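Local structure of SusD superfamily protein (Bacteroides vulgatus, 3MYV) at residues M43-C57 with L269-Y283. The protein is a SusD-family protein of the outer membrane that probably binds polysaccharide or related glycans at the cell surface. Residues are numbered along the deposited sequence; the frame is centred on the assembly and turned at random.
Sequences MKGDDMQSSEESGVC and LNWYGYQKGFVTQKY. With EDO (1,2-ethanediol), chain D.
Ser51 lays its CB obliquely against the Phe278 ring, 3.6 Å from CZ. Its OG gives a hydrogen bond to Gln275 O, in the carbonyl plane and on a lone pair. The same OG accepts from Glu53 N, making an ST turn. OG lies between the backbone N and the carbonyl carbon (chi1 62°) and serves both. Lys276 bends at chi2 and crosses Glu53 at about a right angle, CD against CB. Its NZ donates to Ser54 O at 2.7 Å. Thr280 OG1 donates to Asp46 O at 2.7 Å and caps the next helix by accepting from Tyr283 N. A valine here lacks the hydroxyl, which would probably leave Asp46 O without this donor and Tyr283 N without its capping acceptor. Lys282 NZ, Asp47 and Asp46 form a salt-bridge network: 2.6 Å to Asp47 OD1 on its syn lone pair, long and weak to Asp46 OD2. Arg397 and Ser388 hold the two other oxygens. On the side away from the Gln49 and Phe278 side chains, Met43 CE and Met48 CE both pack on Leu269 CD2. Gln49 and Phe278 exchange two backbone hydrogen bonds mid-way along a two-stranded antiparallel sheet, joining strands over 200 residues apart.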
loop_
_atom_site.group_PDB
_atom_site.type_symbol
_atom_site.label_atom_id
_atom_site.label_comp_id
_atom_site.label_asym_id
_atom_site.label_seq_id
_atom_site.Cartn_x
_atom_site.Cartn_y
_atom_site.Cartn_z
HETATM N N MSE A 43 4.702 -8.865 5.685
HETATM C CA MSE A 43 5.008 -10.193 6.199
HETATM C C MSE A 43 5.527 -11.133 5.117
HETATM O O MSE A 43 6.209 -12.106 5.426
HETATM C CB MSE A 43 3.804 -10.813 6.913
HETATM C CG MSE A 43 3.404 -10.006 8.187
HETATM SE SE MSE A 43 4.694 -10.189 9.621
HETATM C CE MSE A 43 4.352 -8.503 10.459
ATOM N N LYS A 44 5.232 -10.819 3.861
ATOM C CA LYS A 44 5.689 -11.608 2.712
ATOM C C LYS A 44 7.063 -11.195 2.166
ATOM O O LYS A 44 7.637 -11.862 1.277
ATOM C CB LYS A 44 4.609 -11.552 1.608
ATOM C CG LYS A 44 3.312 -12.194 2.035
ATOM C CD LYS A 44 2.200 -12.173 0.987
ATOM C CE LYS A 44 1.036 -13.084 1.404
ATOM N NZ LYS A 44 1.442 -14.512 1.345
ATOM N N GLY A 45 7.574 -10.080 2.666
ATOM C CA GLY A 45 8.922 -9.635 2.343
ATOM C C GLY A 45 10.004 -10.281 3.215
ATOM O O GLY A 45 9.790 -11.331 3.838
ATOM N N ASP A 46 11.162 -9.629 3.250
ATOM C CA ASP A 46 12.308 -10.093 4.043
ATOM C C ASP A 46 12.591 -9.247 5.282
ATOM O O ASP A 46 13.541 -9.536 6.049
ATOM C CB ASP A 46 13.559 -10.150 3.145
ATOM C CG ASP A 46 13.911 -8.808 2.552
ATOM O OD1 ASP A 46 13.100 -7.877 2.673
ATOM O OD2 ASP A 46 14.997 -8.692 1.964
ATOM N N ASP A 47 11.788 -8.201 5.496
ATOM C CA ASP A 47 12.072 -7.223 6.571
ATOM C C ASP A 47 11.195 -7.317 7.806
ATOM O O ASP A 47 11.557 -6.777 8.867
ATOM C CB ASP A 47 11.975 -5.797 6.031
ATOM C CG ASP A 47 13.121 -5.452 5.081
ATOM O OD1 ASP A 47 14.245 -5.959 5.312
ATOM O OD2 ASP A 47 12.880 -4.668 4.128
HETATM N N MSE A 48 10.057 -7.993 7.674
HETATM C CA MSE A 48 9.193 -8.308 8.811
HETATM C C MSE A 48 8.786 -9.756 8.768
HETATM O O MSE A 48 8.735 -10.354 7.693
HETATM C CB MSE A 48 7.939 -7.443 8.805
HETATM C CG MSE A 48 8.212 -5.951 8.888
HETATM SE SE MSE A 48 6.741 -4.868 9.538
HETATM C CE MSE A 48 6.904 -5.231 11.418
ATOM N N GLN A 49 8.535 -10.315 9.951
ATOM C CA GLN A 49 8.108 -11.689 10.064
ATOM C C GLN A 49 7.069 -11.832 11.160
ATOM O O GLN A 49 6.930 -10.973 12.051
ATOM C CB GLN A 49 9.323 -12.595 10.336
ATOM C CG GLN A 49 9.970 -12.342 11.700
ATOM C CD GLN A 49 10.905 -13.445 12.101
ATOM O OE1 GLN A 49 12.064 -13.475 11.695
ATOM N NE2 GLN A 49 10.410 -14.345 12.926
ATOM N N SER A 50 6.347 -12.936 11.107
ATOM C CA SER A 50 5.440 -13.319 12.173
ATOM C C SER A 50 6.158 -13.746 13.458
ATOM O O SER A 50 7.289 -14.224 13.447
ATOM C CB SER A 50 4.561 -14.504 11.689
ATOM O OG SER A 50 3.587 -14.849 12.645
ATOM N N SER A 51 5.473 -13.562 14.581
ATOM C CA SER A 51 5.832 -14.234 15.809
ATOM C C SER A 51 5.157 -15.609 15.760
ATOM O O SER A 51 4.595 -15.990 14.727
ATOM C CB SER A 51 5.311 -13.454 17.003
ATOM O OG SER A 51 3.900 -13.391 16.961
ATOM N N GLU A 52 5.107 -16.297 16.899
ATOM C CA GLU A 52 4.384 -17.574 17.005
ATOM C C GLU A 52 2.866 -17.371 17.081
ATOM O O GLU A 52 2.109 -18.316 16.953
ATOM C CB GLU A 52 4.859 -18.387 18.214
ATOM C CG GLU A 52 6.329 -18.779 18.174
ATOM C CD GLU A 52 6.815 -19.420 19.471
ATOM O OE1 GLU A 52 5.978 -19.922 20.260
ATOM O OE2 GLU A 52 8.038 -19.414 19.702
ATOM N N GLU A 53 2.415 -16.132 17.273
ATOM C CA GLU A 53 0.997 -15.869 17.393
ATOM C C GLU A 53 0.263 -16.172 16.088
ATOM O O GLU A 53 0.815 -16.025 15.003
ATOM C CB GLU A 53 0.759 -14.419 17.782
ATOM C CG GLU A 53 1.337 -14.048 19.127
ATOM C CD GLU A 53 0.548 -14.621 20.284
ATOM O OE1 GLU A 53 -0.699 -14.527 20.261
ATOM O OE2 GLU A 53 1.168 -15.127 21.233
ATOM N N SER A 54 -0.981 -16.608 16.227
ATOM C CA SER A 54 -1.855 -16.902 15.089
ATOM C C SER A 54 -2.449 -15.620 14.504
ATOM O O SER A 54 -2.397 -14.544 15.132
ATOM C CB SER A 54 -2.990 -17.833 15.537
ATOM O OG SER A 54 -2.506 -18.876 16.368
ATOM N N GLY A 55 -3.025 -15.743 13.314
ATOM C CA GLY A 55 -3.705 -14.660 12.655
ATOM C C GLY A 55 -3.130 -14.283 11.302
ATOM O O GLY A 55 -2.334 -15.022 10.698
ATOM N N VAL A 56 -3.533 -13.115 10.830
ATOM C CA VAL A 56 -3.249 -12.701 9.438
ATOM C C VAL A 56 -1.765 -12.460 9.180
ATOM O O VAL A 56 -1.264 -12.762 8.088
ATOM C CB VAL A 56 -4.100 -11.467 8.998
ATOM C CG1 VAL A 56 -3.664 -10.212 9.728
ATOM C CG2 VAL A 56 -4.032 -11.273 7.478
ATOM N N CYS A 57 -1.032 -11.955 10.162
ATOM C CA CYS A 57 0.417 -11.813 9.998
ATOM C C CYS A 57 1.043 -13.193 9.751
ATOM O O CYS A 57 1.893 -13.354 8.875
ATOM C CB CYS A 57 1.063 -11.143 11.220
ATOM S SG CYS A 57 0.738 -9.339 11.318
ATOM N N LEU A 269 1.024 -4.972 15.646
ATOM C CA LEU A 269 2.494 -4.920 15.569
ATOM C C LEU A 269 3.138 -4.648 16.938
ATOM O O LEU A 269 4.333 -4.826 17.118
ATOM C CB LEU A 269 2.968 -3.845 14.592
ATOM C CG LEU A 269 2.892 -4.135 13.085
ATOM C CD1 LEU A 269 3.709 -3.108 12.347
ATOM C CD2 LEU A 269 3.387 -5.537 12.742
ATOM N N ASN A 270 2.361 -4.136 17.864
ATOM C CA ASN A 270 2.923 -3.683 19.140
ATOM C C ASN A 270 3.209 -4.855 20.082
ATOM O O ASN A 270 2.359 -5.720 20.307
ATOM C CB ASN A 270 1.964 -2.690 19.792
ATOM C CG ASN A 270 2.601 -1.891 20.861
ATOM O OD1 ASN A 270 2.829 -2.380 21.978
ATOM N ND2 ASN A 270 2.851 -0.598 20.571
ATOM N N TRP A 271 4.400 -4.841 20.663
ATOM C CA TRP A 271 4.854 -5.897 21.564
ATOM C C TRP A 271 3.883 -6.058 22.737
ATOM O O TRP A 271 3.616 -7.176 23.186
ATOM C CB TRP A 271 6.257 -5.560 22.094
ATOM C CG TRP A 271 6.799 -6.537 23.083
ATOM C CD1 TRP A 271 6.636 -6.515 24.433
ATOM C CD2 TRP A 271 7.566 -7.706 22.786
ATOM N NE1 TRP A 271 7.245 -7.596 24.997
ATOM C CE2 TRP A 271 7.837 -8.342 24.011
ATOM C CE3 TRP A 271 8.054 -8.280 21.595
ATOM C CZ2 TRP A 271 8.573 -9.523 24.094
ATOM C CZ3 TRP A 271 8.792 -9.451 21.674
ATOM C CH2 TRP A 271 9.044 -10.060 22.913
ATOM N N TYR A 272 3.368 -4.919 23.196
ATOM C CA TYR A 272 2.456 -4.854 24.345
ATOM C C TYR A 272 0.982 -5.052 23.980
ATOM O O TYR A 272 0.124 -5.076 24.872
ATOM C CB TYR A 272 2.649 -3.527 25.056
ATOM C CG TYR A 272 4.083 -3.390 25.499
ATOM C CD1 TYR A 272 4.542 -4.065 26.623
ATOM C CD2 TYR A 272 4.989 -2.657 24.739
ATOM C CE1 TYR A 272 5.883 -4.010 27.004
ATOM C CE2 TYR A 272 6.328 -2.564 25.109
ATOM C CZ TYR A 272 6.767 -3.234 26.242
ATOM O OH TYR A 272 8.087 -3.155 26.582
ATOM N N GLY A 273 0.711 -5.166 22.679
ATOM C CA GLY A 273 -0.638 -5.392 22.137
ATOM C C GLY A 273 -0.789 -6.874 21.821
ATOM O O GLY A 273 -0.669 -7.708 22.708
ATOM N N TYR A 274 -0.989 -7.224 20.552
ATOM C CA TYR A 274 -1.131 -8.635 20.226
ATOM C C TYR A 274 0.157 -9.289 19.702
ATOM O O TYR A 274 0.181 -10.488 19.411
ATOM C CB TYR A 274 -2.343 -8.869 19.312
ATOM C CG TYR A 274 -3.594 -9.293 20.070
ATOM C CD1 TYR A 274 -3.569 -10.390 20.920
ATOM C CD2 TYR A 274 -4.804 -8.611 19.927
ATOM C CE1 TYR A 274 -4.699 -10.801 21.618
ATOM C CE2 TYR A 274 -5.954 -9.033 20.605
ATOM C CZ TYR A 274 -5.894 -10.130 21.454
ATOM O OH TYR A 274 -6.996 -10.564 22.162
ATOM N N GLN A 275 1.235 -8.517 19.584
ATOM C CA GLN A 275 2.572 -9.091 19.380
ATOM C C GLN A 275 2.625 -10.073 18.209
ATOM O O GLN A 275 3.207 -11.142 18.323
ATOM C CB GLN A 275 3.027 -9.755 20.684
ATOM C CG GLN A 275 4.533 -9.981 20.879
ATOM C CD GLN A 275 4.801 -10.670 22.200
ATOM O OE1 GLN A 275 4.722 -11.891 22.300
ATOM N NE2 GLN A 275 5.058 -9.882 23.242
ATOM N N LYS A 276 2.048 -9.668 17.077
ATOM C CA LYS A 276 1.875 -10.544 15.931
ATOM C C LYS A 276 3.084 -10.664 15.032
ATOM O O LYS A 276 3.182 -11.625 14.243
ATOM C CB LYS A 276 0.695 -10.124 15.068
ATOM C CG LYS A 276 -0.679 -10.142 15.786
ATOM C CD LYS A 276 -1.066 -11.502 16.373
ATOM C CE LYS A 276 -2.580 -11.590 16.647
ATOM N NZ LYS A 276 -2.932 -12.927 17.253
ATOM N N GLY A 277 3.995 -9.710 15.136
ATOM C CA GLY A 277 5.148 -9.704 14.242
ATOM C C GLY A 277 6.283 -8.837 14.740
ATOM O O GLY A 277 6.109 -8.016 15.638
ATOM N N PHE A 278 7.444 -9.067 14.126
ATOM C CA PHE A 278 8.701 -8.381 14.427
ATOM C C PHE A 278 9.294 -7.925 13.130
ATOM O O PHE A 278 8.879 -8.405 12.073
ATOM C CB PHE A 278 9.681 -9.345 15.087
ATOM C CG PHE A 278 9.102 -10.130 16.210
ATOM C CD1 PHE A 278 8.400 -9.478 17.244
ATOM C CD2 PHE A 278 9.282 -11.501 16.287
ATOM C CE1 PHE A 278 7.892 -10.189 18.292
ATOM C CE2 PHE A 278 8.777 -12.228 17.348
ATOM C CZ PHE A 278 8.074 -11.572 18.360
ATOM N N VAL A 279 10.261 -6.995 13.176
ATOM C CA VAL A 279 11.194 -6.909 12.073
ATOM C C VAL A 279 12.065 -8.165 12.117
ATOM O O VAL A 279 12.222 -8.795 13.157
ATOM C CB VAL A 279 12.035 -5.600 12.048
ATOM C CG1 VAL A 279 11.084 -4.379 12.053
ATOM C CG2 VAL A 279 13.063 -5.541 13.200
ATOM N N THR A 280 12.626 -8.522 10.978
ATOM C CA THR A 280 13.540 -9.659 10.901
ATOM C C THR A 280 14.929 -9.241 11.421
ATOM O O THR A 280 15.235 -8.026 11.578
ATOM C CB THR A 280 13.682 -10.119 9.450
ATOM O OG1 THR A 280 14.124 -9.004 8.671
ATOM C CG2 THR A 280 12.351 -10.647 8.905
ATOM N N GLN A 281 15.761 -10.239 11.702
ATOM C CA GLN A 281 17.128 -9.988 12.111
ATOM C C GLN A 281 17.867 -9.208 11.006
ATOM O O GLN A 281 18.644 -8.304 11.295
ATOM C CB GLN A 281 17.855 -11.292 12.452
ATOM C CG GLN A 281 19.195 -11.061 13.153
ATOM C CD GLN A 281 19.902 -12.341 13.543
ATOM O OE1 GLN A 281 19.292 -13.273 14.057
ATOM N NE2 GLN A 281 21.209 -12.378 13.326
ATOM N N LYS A 282 17.586 -9.530 9.746
ATOM C CA LYS A 282 18.195 -8.835 8.608
ATOM C C LYS A 282 17.901 -7.336 8.659
ATOM O O LYS A 282 18.810 -6.528 8.522
ATOM C CB LYS A 282 17.714 -9.442 7.285
ATOM C CG LYS A 282 18.122 -8.675 6.038
ATOM C CD LYS A 282 16.927 -7.947 5.389
ATOM C CE LYS A 282 17.391 -6.937 4.352
ATOM N NZ LYS A 282 16.303 -6.132 3.725
ATOM N N TYR A 283 16.655 -6.951 8.889
ATOM C CA TYR A 283 16.326 -5.538 8.914
ATOM C C TYR A 283 16.969 -4.849 10.136
ATOM O O TYR A 283 17.547 -3.769 10.031
ATOM C CB TYR A 283 14.823 -5.303 8.934
ATOM C CG TYR A 283 14.480 -3.817 8.873
ATOM C CD1 TYR A 283 14.387 -3.156 7.650
ATOM C CD2 TYR A 283 14.309 -3.063 10.029
ATOM C CE1 TYR A 283 14.090 -1.819 7.575
ATOM C CE2 TYR A 283 14.040 -1.704 9.964
ATOM C CZ TYR A 283 13.929 -1.087 8.714
ATOM O OH TYR A 283 13.655 0.259 8.632
HETATM C C1 EDO D . 7.606 -17.691 22.776
HETATM O O1 EDO D . 8.469 -17.845 23.885
HETATM C C2 EDO D . 6.246 -18.178 23.236
HETATM O O2 EDO D . 6.034 -19.466 22.671
HETATM O O HOH W 1 14.834 -12.991 11.395
HETATM O O HOH W 2 1.105 -13.486 14.183
HETATM O O HOH W 3 3.683 -14.436 21.553
#